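Long-range contacts in DUF2666 domain-containing protein (Pyrococcus furiosus, PDB 3V68), which is of unknown function but probably binds double-stranded DNA, as a member of the DUF2666 family: residues R131-F139 with V148-E156; A174-V184 with F220-E228. One frame throughout, in Å; residues are numbered along the deposited sequence. Where two conformers were deposited one is given.

Interaction 1 (R131-F139 with V148-E156)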
loop_
_atom_site.group_PDB
_atom_site.type_symbol
_atom_site.label_atom_id
_atom_site.label_comp_id
_atom_site.label_asym_id
_atom_site.label_seq_id
_atom_site.Cartn_x
_atom_site.Cartn_y
_atom_site.Cartn_z
ATOM N N ARG A 131 21.917 -7.319 -0.728
ATOM C CA ARG A 131 22.243 -8.604 -1.356
ATOM C C ARG A 131 23.001 -8.443 -2.683
ATOM O O ARG A 131 23.723 -9.346 -3.107
ATOM C CB ARG A 131 20.966 -9.441 -1.543
ATOM C CG ARG A 131 21.158 -10.866 -2.100
ATOM C CD ARG A 131 22.192 -11.685 -1.320
ATOM N NE ARG A 131 21.746 -12.048 0.026
ATOM C CZ ARG A 131 21.196 -13.215 0.351
ATOM N NH1 ARG A 131 21.010 -14.157 -0.566
ATOM N NH2 ARG A 131 20.833 -13.445 1.605
ATOM N N TYR A 132 22.837 -7.288 -3.321
ATOM C CA TYR A 132 23.473 -7.009 -4.605
ATOM C C TYR A 132 24.270 -5.715 -4.540
ATOM O O TYR A 132 23.887 -4.775 -3.842
ATOM C CB TYR A 132 22.422 -6.934 -5.715
ATOM C CG TYR A 132 21.587 -8.190 -5.830
ATOM C CD1 TYR A 132 22.012 -9.261 -6.615
ATOM C CD2 TYR A 132 20.373 -8.312 -5.147
ATOM C CE1 TYR A 132 21.251 -10.421 -6.720
ATOM C CE2 TYR A 132 19.608 -9.469 -5.244
ATOM C CZ TYR A 132 20.052 -10.519 -6.032
ATOM O OH TYR A 132 19.302 -11.666 -6.136
ATOM N N GLU A 133 25.381 -5.676 -5.270
ATOM C CA GLU A 133 26.245 -4.497 -5.301
ATOM C C GLU A 133 25.640 -3.374 -6.137
ATOM O O GLU A 133 25.803 -2.198 -5.823
ATOM C CB GLU A 133 27.633 -4.858 -5.828
ATOM C CG GLU A 133 28.426 -5.773 -4.904
ATOM C CD GLU A 133 29.871 -5.929 -5.332
ATOM O OE1 GLU A 133 30.305 -7.080 -5.555
ATOM O OE2 GLU A 133 30.573 -4.901 -5.449
ATOM N N GLU A 134 24.949 -3.747 -7.206
ATOM C CA GLU A 134 24.259 -2.776 -8.045
ATOM C C GLU A 134 22.982 -2.310 -7.364
ATOM O O GLU A 134 22.464 -2.989 -6.472
ATOM C CB GLU A 134 23.944 -3.361 -9.426
ATOM C CG GLU A 134 23.457 -4.804 -9.421
ATOM C CD GLU A 134 24.588 -5.817 -9.447
ATOM O OE1 GLU A 134 25.448 -5.733 -10.350
ATOM O OE2 GLU A 134 24.612 -6.703 -8.568
ATOM N N ASP A 135 22.492 -1.146 -7.784
ATOM C CA ASP A 135 21.183 -0.656 -7.365
ATOM C C ASP A 135 20.133 -1.725 -7.648
ATOM O O ASP A 135 20.189 -2.400 -8.679
ATOM C CB ASP A 135 20.831 0.645 -8.099
ATOM C CG ASP A 135 21.522 1.869 -7.511
ATOM O OD1 ASP A 135 22.297 1.736 -6.537
ATOM O OD2 ASP A 135 21.286 2.978 -8.034
ATOM N N HIS A 136 19.184 -1.886 -6.729
ATOM C CA HIS A 136 18.217 -2.979 -6.817
ATOM C C HIS A 136 17.078 -2.830 -5.817
ATOM O O HIS A 136 17.162 -2.053 -4.865
ATOM C CB HIS A 136 18.908 -4.320 -6.540
ATOM C CG HIS A 136 19.335 -4.480 -5.114
ATOM N ND1 HIS A 136 20.512 -3.951 -4.631
ATOM C CD2 HIS A 136 18.721 -5.065 -4.058
ATOM C CE1 HIS A 136 20.618 -4.228 -3.342
ATOM N NE2 HIS A 136 19.541 -4.896 -2.968
ATOM N N ILE A 137 16.019 -3.599 -6.055
ATOM C CA ILE A 137 15.002 -3.900 -5.055
ATOM C C ILE A 137 15.007 -5.416 -4.900
ATOM O O ILE A 137 15.046 -6.139 -5.895
ATOM C CB ILE A 137 13.588 -3.450 -5.511
ATOM C CG1 ILE A 137 13.586 -1.992 -6.012
ATOM C CG2 ILE A 137 12.552 -3.696 -4.400
ATOM C CD1 ILE A 137 13.894 -0.938 -4.961
ATOM N N ASN A 138 14.972 -5.899 -3.662
ATOM C CA ASN A 138 14.986 -7.339 -3.407
ATOM C C ASN A 138 14.077 -7.762 -2.253
ATOM O O ASN A 138 14.365 -7.469 -1.090
ATOM C CB ASN A 138 16.429 -7.820 -3.176
ATOM C CG ASN A 138 16.499 -9.207 -2.561
ATOM O OD1 ASN A 138 15.752 -10.112 -2.938
ATOM N ND2 ASN A 138 17.400 -9.377 -1.595
ATOM N N PHE A 139 12.979 -8.438 -2.587
ATOM C CA PHE A 139 12.158 -9.138 -1.601
ATOM C C PHE A 139 12.236 -10.627 -1.889
ATOM O O PHE A 139 11.781 -11.088 -2.936
ATOM C CB PHE A 139 10.694 -8.673 -1.640
ATOM C CG PHE A 139 9.807 -9.354 -0.621
ATOM C CD1 PHE A 139 9.647 -8.806 0.644
ATOM C CD2 PHE A 139 9.143 -10.545 -0.923
ATOM C CE1 PHE A 139 8.836 -9.418 1.594
ATOM C CE2 PHE A 139 8.332 -11.174 0.021
ATOM C CZ PHE A 139 8.179 -10.607 1.289
ATOM N N VAL A 148 8.191 -16.496 -2.401
ATOM C CA VAL A 148 8.007 -15.289 -3.205
ATOM C C VAL A 148 9.373 -14.677 -3.495
ATOM O O VAL A 148 10.179 -14.453 -2.588
ATOM C CB VAL A 148 7.109 -14.229 -2.490
ATOM C CG1 VAL A 148 7.144 -12.891 -3.238
ATOM C CG2 VAL A 148 5.678 -14.717 -2.377
ATOM N N VAL A 149 9.639 -14.424 -4.768
ATOM C CA VAL A 149 10.848 -13.717 -5.157
ATOM C C VAL A 149 10.432 -12.556 -6.041
ATOM O O VAL A 149 9.957 -12.755 -7.162
ATOM C CB VAL A 149 11.851 -14.644 -5.872
ATOM C CG1 VAL A 149 13.027 -13.853 -6.413
ATOM C CG2 VAL A 149 12.331 -15.744 -4.929
ATOM N N LYS A 150 10.590 -11.345 -5.517
ATOM C CA LYS A 150 10.235 -10.134 -6.247
ATOM C C LYS A 150 11.420 -9.190 -6.191
ATOM O O LYS A 150 11.634 -8.479 -5.200
ATOM C CB LYS A 150 8.955 -9.507 -5.680
ATOM C CG LYS A 150 7.698 -10.314 -6.009
ATOM C CD LYS A 150 6.427 -9.748 -5.387
ATOM C CE LYS A 150 5.217 -10.577 -5.823
ATOM N NZ LYS A 150 3.915 -10.023 -5.348
ATOM N N ARG A 151 12.222 -9.218 -7.250
ATOM C CA ARG A 151 13.448 -8.438 -7.278
ATOM C C ARG A 151 13.845 -7.998 -8.682
ATOM O O ARG A 151 13.411 -8.583 -9.679
ATOM C CB ARG A 151 14.597 -9.205 -6.603
ATOM C CG ARG A 151 14.966 -10.509 -7.269
ATOM C CD ARG A 151 15.835 -11.373 -6.367
ATOM N NE ARG A 151 16.120 -12.665 -6.987
ATOM C CZ ARG A 151 16.461 -13.769 -6.327
ATOM N NH1 ARG A 151 16.552 -13.765 -5.000
ATOM N NH2 ARG A 151 16.695 -14.890 -6.998
ATOM N N MET A 152 14.651 -6.946 -8.745
ATOM C CA MET A 152 15.283 -6.534 -9.993
ATOM C C MET A 152 16.454 -5.598 -9.753
ATOM O O MET A 152 16.520 -4.906 -8.733
ATOM C CB MET A 152 14.277 -5.895 -10.958
ATOM C CG MET A 152 13.760 -4.552 -10.534
ATOM S SD MET A 152 12.531 -3.928 -11.687
ATOM C CE MET A 152 11.884 -2.612 -10.684
ATOM N N ILE A 153 17.380 -5.606 -10.704
ATOM C CA ILE A 153 18.482 -4.661 -10.750
ATOM C C ILE A 153 17.970 -3.345 -11.332
ATOM O O ILE A 153 17.156 -3.349 -12.259
ATOM C CB ILE A 153 19.639 -5.213 -11.633
ATOM C CG1 ILE A 153 20.097 -6.603 -11.151
ATOM C CG2 ILE A 153 20.799 -4.218 -11.737
ATOM C CD1 ILE A 153 20.444 -6.712 -9.666
ATOM N N ILE A 154 18.442 -2.230 -10.782
ATOM C CA ILE A 154 18.076 -0.905 -11.278
ATOM C C ILE A 154 19.216 -0.295 -12.097
ATOM O O ILE A 154 20.337 -0.130 -11.598
ATOM C CB ILE A 154 17.642 0.051 -10.134
ATOM C CG1 ILE A 154 16.407 -0.505 -9.409
ATOM C CG2 ILE A 154 17.353 1.451 -10.678
ATOM C CD1 ILE A 154 16.061 0.211 -8.114
ATOM N N ASP A 155 18.907 0.016 -13.354
ATOM C CA ASP A 155 19.817 0.683 -14.284
ATOM C C ASP A 155 19.395 2.128 -14.492
ATOM O O ASP A 155 18.347 2.566 -14.009
ATOM C CB ASP A 155 19.778 -0.009 -15.653
ATOM C CG ASP A 155 20.592 -1.283 -15.700
ATOM O OD1 ASP A 155 21.499 -1.466 -14.858
ATOM O OD2 ASP A 155 20.329 -2.102 -16.606
ATOM N N GLU A 156 20.217 2.861 -15.237
ATOM C CA GLU A 156 19.878 4.209 -15.676
ATOM C C GLU A 156 18.727 4.162 -16.686
ATOM O O GLU A 156 18.041 5.164 -16.905
ATOM C CB GLU A 156 21.105 4.896 -16.291
ATOM C CG GLU A 156 22.287 5.090 -15.332
ATOM C CD GLU A 156 23.019 3.793 -15.000
ATOM O OE1 GLU A 156 23.237 2.967 -15.916
ATOM O OE2 GLU A 156 23.376 3.599 -13.818
HETATM O O HOH W 1 20.841 3.030 -11.042
#
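Ile137 and Met152 exchange two backbone hydrogen bonds near the open end of an antiparallel beta hairpin, strands 136-143 and 146-153, which forms one side of a four-stranded sheet. The pairs Ile137-Met152 and Phe139-Lys150 are hydrogen-bonded, and His136-Ile153 and Asn138-Arg151 are the non-hydrogen-bonded pairs alternating with them. Next along, Ile154 N gives Asp135 O a short bond of 2.7 Å, nearly straight at the hydrogen but standing 50° above the carbonyl plane. A water beside it donates to both Asp135 OD2 and Ile154 O.

Side chains divide between the two faces. On that of Ile137 and Phe139, Ile154 CD1 reaches Ile137 CG1 at 3.9 Å, and Val148 CG1 sits at the edge of the Phe139 ring near its plane. Helix 26-43 packs on Phe139, while helix 160-181 covers Ile137 and Met152. The other face carries Arg151, which runs extended from CG to NE and brings its guanidinium beneath the Tyr132 hydroxyl; Tyr132 OH lies 3.3 Å above the guanidinium plane, and ring and guanidinium are turned 72° apart. Val149 CG1 covers the opposite guanidinium face. Ile153 CD1 lies over one face of the Tyr132 ring, and Ile153 CG2 meets Glu134 CG at 3.6 Å.

Farther out, strand 5-12 pairs with the other edge of strand 136-143 and holds the nearby polar side chains: Asn138 ND2 bonds to Glu7 OE1, while its OD1 bonds to Thr140 OG1, Asp135 makes a salt bridge with Lys11, and His136 NE2 bonds to Thr9. With CG between the backbone N and the carbonyl carbon (chi1 70°), the His136 ring also turns ND1 back to Glu134 O, 2.9 Å away and in the plane of both ring and carbonyl.

Interaction 2 (A174-V184 with F220-E228)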
loop_
_atom_site.group_PDB
_atom_site.type_symbol
_atom_site.label_atom_id
_atom_site.label_comp_id
_atom_site.label_asym_id
_atom_site.label_seq_id
_atom_site.Cartn_x
_atom_site.Cartn_y
_atom_site.Cartn_z
ATOM N N ALA A 174 2.924 -8.541 1.090
ATOM C CA ALA A 174 2.943 -8.295 2.526
ATOM C C ALA A 174 1.534 -8.247 3.101
ATOM O O ALA A 174 1.249 -8.913 4.089
ATOM C CB ALA A 174 3.705 -7.011 2.850
ATOM N N VAL A 175 0.659 -7.473 2.467
ATOM C CA VAL A 175 -0.733 -7.344 2.905
ATOM C C VAL A 175 -1.461 -8.693 2.849
ATOM O O VAL A 175 -2.195 -9.047 3.775
ATOM C CB VAL A 175 -1.487 -6.255 2.092
ATOM C CG1 VAL A 175 -2.966 -6.210 2.468
ATOM C CG2 VAL A 175 -0.863 -4.894 2.332
ATOM N N ASN A 176 -1.234 -9.454 1.783
ATOM C CA ASN A 176 -1.848 -10.775 1.645
ATOM C C ASN A 176 -1.395 -11.740 2.742
ATOM O O ASN A 176 -2.202 -12.491 3.293
ATOM C CB ASN A 176 -1.550 -11.364 0.260
ATOM C CG ASN A 176 -2.099 -12.773 0.088
ATOM O OD1 ASN A 176 -3.273 -13.029 0.341
ATOM N ND2 ASN A 176 -1.247 -13.686 -0.349
ATOM N N LYS A 177 -0.106 -11.708 3.067
ATOM C CA LYS A 177 0.472 -12.723 3.941
ATOM C C LYS A 177 0.421 -12.400 5.432
ATOM O O LYS A 177 0.456 -13.310 6.254
ATOM C CB LYS A 177 1.900 -13.075 3.506
ATOM C CG LYS A 177 1.983 -13.767 2.142
ATOM C CD LYS A 177 1.180 -15.078 2.084
ATOM C CE LYS A 177 1.746 -16.149 3.016
ATOM N NZ LYS A 177 0.911 -17.381 2.981
ATOM N N ILE A 178 0.348 -11.118 5.791
ATOM C CA ILE A 178 0.249 -10.751 7.207
ATOM C C ILE A 178 -0.956 -11.433 7.871
ATOM O O ILE A 178 -0.849 -11.936 8.992
ATOM C CB ILE A 178 0.221 -9.211 7.423
ATOM C CG1 ILE A 178 1.599 -8.608 7.144
ATOM C CG2 ILE A 178 -0.197 -8.856 8.860
ATOM C CD1 ILE A 178 1.576 -7.102 6.898
ATOM N N LYS A 179 -2.087 -11.465 7.172
ATOM C CA LYS A 179 -3.284 -12.102 7.714
ATOM C C LYS A 179 -3.159 -13.625 7.891
ATOM O O LYS A 179 -3.902 -14.220 8.673
ATOM C CB LYS A 179 -4.537 -11.727 6.914
ATOM C CG LYS A 179 -4.335 -11.564 5.427
ATOM C CD LYS A 179 -5.674 -11.388 4.721
ATOM C CE LYS A 179 -5.516 -11.412 3.208
ATOM N NZ LYS A 179 -5.070 -12.742 2.686
ATOM N N ASP A 180 -2.217 -14.244 7.180
ATOM C CA ASP A 180 -1.908 -15.668 7.366
ATOM C C ASP A 180 -1.045 -15.891 8.605
ATOM O O ASP A 180 -1.334 -16.775 9.424
ATOM C CB ASP A 180 -1.201 -16.249 6.137
ATOM C CG ASP A 180 -2.105 -16.331 4.917
ATOM O OD1 ASP A 180 -3.344 -16.397 5.077
ATOM O OD2 ASP A 180 -1.569 -16.344 3.787
ATOM N N PHE A 181 0.011 -15.095 8.738
ATOM C CA PHE A 181 0.928 -15.233 9.865
ATOM C C PHE A 181 0.337 -14.743 11.179
ATOM O O PHE A 181 0.701 -15.240 12.245
ATOM C CB PHE A 181 2.272 -14.566 9.563
ATOM C CG PHE A 181 3.075 -15.310 8.543
ATOM C CD1 PHE A 181 3.150 -14.868 7.229
ATOM C CD2 PHE A 181 3.723 -16.490 8.890
ATOM C CE1 PHE A 181 3.884 -15.579 6.280
ATOM C CE2 PHE A 181 4.453 -17.204 7.950
ATOM C CZ PHE A 181 4.533 -16.748 6.643
ATOM N N ALA A 182 -0.591 -13.793 11.101
ATOM C CA ALA A 182 -1.270 -13.294 12.291
ATOM C C ALA A 182 -2.652 -13.927 12.519
ATOM O O ALA A 182 -3.387 -13.508 13.417
ATOM C CB ALA A 182 -1.360 -11.777 12.251
ATOM N N ASP A 183 -2.990 -14.947 11.729
ATOM C CA ASP A 183 -4.297 -15.634 11.833
ATOM C C ASP A 183 -5.469 -14.650 11.908
ATOM O O ASP A 183 -6.294 -14.718 12.824
ATOM C CB ASP A 183 -4.343 -16.586 13.039
ATOM C CG ASP A 183 -3.521 -17.844 12.839
ATOM O OD1 ASP A 183 -3.359 -18.593 13.826
ATOM O OD2 ASP A 183 -3.051 -18.098 11.711
ATOM N N VAL A 184 -5.515 -13.723 10.954
ATOM C CA VAL A 184 -6.615 -12.767 10.850
ATOM C C VAL A 184 -7.772 -13.447 10.121
ATOM O O VAL A 184 -7.598 -13.949 9.007
ATOM C CB VAL A 184 -6.179 -11.491 10.080
ATOM C CG1 VAL A 184 -7.372 -10.600 9.751
ATOM C CG2 VAL A 184 -5.116 -10.707 10.859
ATOM N N PHE A 220 -3.324 -6.263 14.286
ATOM C CA PHE A 220 -3.312 -6.660 12.877
ATOM C C PHE A 220 -4.702 -6.681 12.271
ATOM O O PHE A 220 -4.915 -6.173 11.163
ATOM C CB PHE A 220 -2.589 -7.993 12.695
ATOM C CG PHE A 220 -1.143 -7.924 13.068
ATOM C CD1 PHE A 220 -0.226 -7.297 12.225
ATOM C CD2 PHE A 220 -0.697 -8.446 14.278
ATOM C CE1 PHE A 220 1.116 -7.209 12.578
ATOM C CE2 PHE A 220 0.649 -8.359 14.639
ATOM C CZ PHE A 220 1.552 -7.741 13.786
ATOM N N GLU A 221 -5.653 -7.241 13.013
ATOM C CA GLU A 221 -7.039 -7.328 12.568
ATOM C C GLU A 221 -7.659 -5.972 12.218
ATOM O O GLU A 221 -8.442 -5.880 11.269
ATOM C CB GLU A 221 -7.894 -8.041 13.617
ATOM C CG GLU A 221 -7.560 -9.517 13.790
ATOM C CD GLU A 221 -8.171 -10.116 15.050
ATOM O OE1 GLU A 221 -8.316 -9.397 16.058
ATOM O OE2 GLU A 221 -8.500 -11.315 15.041
ATOM N N VAL A 222 -7.305 -4.930 12.972
ATOM C CA VAL A 222 -7.847 -3.587 12.720
ATOM C C VAL A 222 -7.384 -2.970 11.396
ATOM O O VAL A 222 -8.123 -2.198 10.799
ATOM C CB VAL A 222 -7.629 -2.596 13.897
ATOM C CG1 VAL A 222 -8.307 -3.117 15.165
ATOM C CG2 VAL A 222 -6.142 -2.307 14.118
ATOM N N ARG A 223 -6.176 -3.316 10.943
ATOM C CA ARG A 223 -5.691 -2.862 9.630
ATOM C C ARG A 223 -6.556 -3.402 8.498
ATOM O O ARG A 223 -6.769 -2.718 7.495
ATOM C CB ARG A 223 -4.230 -3.266 9.385
ATOM C CG ARG A 223 -3.195 -2.244 9.832
ATOM C CD ARG A 223 -3.066 -2.227 11.345
ATOM N NE ARG A 223 -2.247 -1.110 11.794
ATOM C CZ ARG A 223 -2.031 -0.796 13.066
ATOM N NH1 ARG A 223 -2.567 -1.516 14.047
ATOM N NH2 ARG A 223 -1.271 0.253 13.355
ATOM N N TYR A 224 -7.049 -4.626 8.664
ATOM C CA TYR A 224 -7.904 -5.237 7.653
ATOM C C TYR A 224 -9.334 -4.722 7.751
ATOM O O TYR A 224 -9.998 -4.538 6.733
ATOM C CB TYR A 224 -7.814 -6.766 7.723
ATOM C CG TYR A 224 -6.439 -7.233 7.318
ATOM C CD1 TYR A 224 -6.106 -7.362 5.973
ATOM C CD2 TYR A 224 -5.456 -7.483 8.275
ATOM C CE1 TYR A 224 -4.827 -7.761 5.587
ATOM C CE2 TYR A 224 -4.178 -7.879 7.903
ATOM C CZ TYR A 224 -3.878 -8.018 6.563
ATOM O OH TYR A 224 -2.615 -8.405 6.207
ATOM N N ALA A 225 -9.787 -4.450 8.972
ATOM C CA ALA A 225 -11.084 -3.826 9.169
ATOM C C ALA A 225 -11.111 -2.434 8.547
ATOM O O ALA A 225 -12.085 -2.070 7.897
ATOM C CB ALA A 225 -11.443 -3.777 10.645
ATOM N N ALA A 226 -10.032 -1.664 8.726
ATOM C CA ALA A 226 -9.953 -0.351 8.087
ATOM C C ALA A 226 -10.004 -0.461 6.565
ATOM O O ALA A 226 -10.727 0.289 5.909
ATOM C CB ALA A 226 -8.707 0.399 8.534
ATOM N N ARG A 227 -9.249 -1.405 6.009
ATOM C CA ARG A 227 -9.235 -1.613 4.566
ATOM C C ARG A 227 -10.612 -2.033 4.053
ATOM O O ARG A 227 -11.061 -1.547 3.018
ATOM C CB ARG A 227 -8.170 -2.635 4.183
ATOM C CG ARG A 227 -6.774 -2.036 4.199
ATOM C CD ARG A 227 -5.693 -3.101 4.245
ATOM N NE ARG A 227 -4.394 -2.511 3.928
ATOM C CZ ARG A 227 -3.664 -1.790 4.775
ATOM N NH1 ARG A 227 -4.084 -1.569 6.020
ATOM N NH2 ARG A 227 -2.508 -1.285 4.374
ATOM N N GLU A 228 -11.277 -2.930 4.778
ATOM C CA GLU A 228 -12.614 -3.367 4.386
ATOM C C GLU A 228 -13.615 -2.215 4.418
ATOM O O GLU A 228 -14.412 -2.057 3.489
ATOM C CB GLU A 228 -13.089 -4.537 5.253
ATOM C CG GLU A 228 -14.442 -5.134 4.830
ATOM C CD GLU A 228 -14.452 -5.739 3.432
ATOM O OE1 GLU A 228 -13.376 -6.050 2.882
ATOM O OE2 GLU A 228 -15.560 -5.927 2.886
#
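Tyr224 drives its hydroxyl into the side of helix 160-181 and donates to a main-chain carbonyl there: Tyr224 OH lies 2.6 Å from Val175 O, in the carbonyl plane and on a lone pair. This acceptor lies at the ring edge, near the ring plane. Ile178 CB closes on the same hydroxyl at 3.2 Å, and Lys179 CB makes a CH-pi contact over one ring face, 4.2 Å from the centroid. The lysine crosses the ring at about a right angle. Val175 CG1 and Val184 CG1 touch Tyr224 CE1 and CD2, respectively.

The two alpha helices cross at -135°, with axes 10.4 Å apart, so large side chains span the gap. A Schellman motif with Asp183 as C-prime residue ends helix 160-181 and brings Val184 back against the second helix, where its CG2 meets Glu221 CG. Ala182 CB and Ile178 CG2 pack on Phe220, with Ile178 CG2 3.7 Å from Phe220 CD1; Phe220 has CG anti to its carbonyl carbon (chi1 -64°), which directs the ring toward them. A phenylalanine replacing Tyr224 would probably leave Val175 O without its side-chain donor and open a small gap beside Ile178. Helix 186-192 adds Ile189 against both Val184 and Tyr224, and Arg227 NE is paired with Asp238.

Overall arrangement
Helix 160-181 connects the two contacts: it follows strand 146-153 in the chain, lies against the Ile137 and Met152 side of interaction 1, and supplies residues 174-184 of interaction 2. Helix 26-43 also touches both, through Phe139 in the first and Ile178 and Phe220 in the second. Their centres are 27 Å apart and the nearest atoms about 6 Å, without touching. Both are partly buried, but interaction 1 lies farther from the chain centre and includes exposed residues, whereas none of those touching in interaction 2 is exposed. Repeated backbone bonds hold the hairpin; the helices rely on side-chain packing and the tyrosine hydroxyl's hydrogen bond to a main-chain carbonyl.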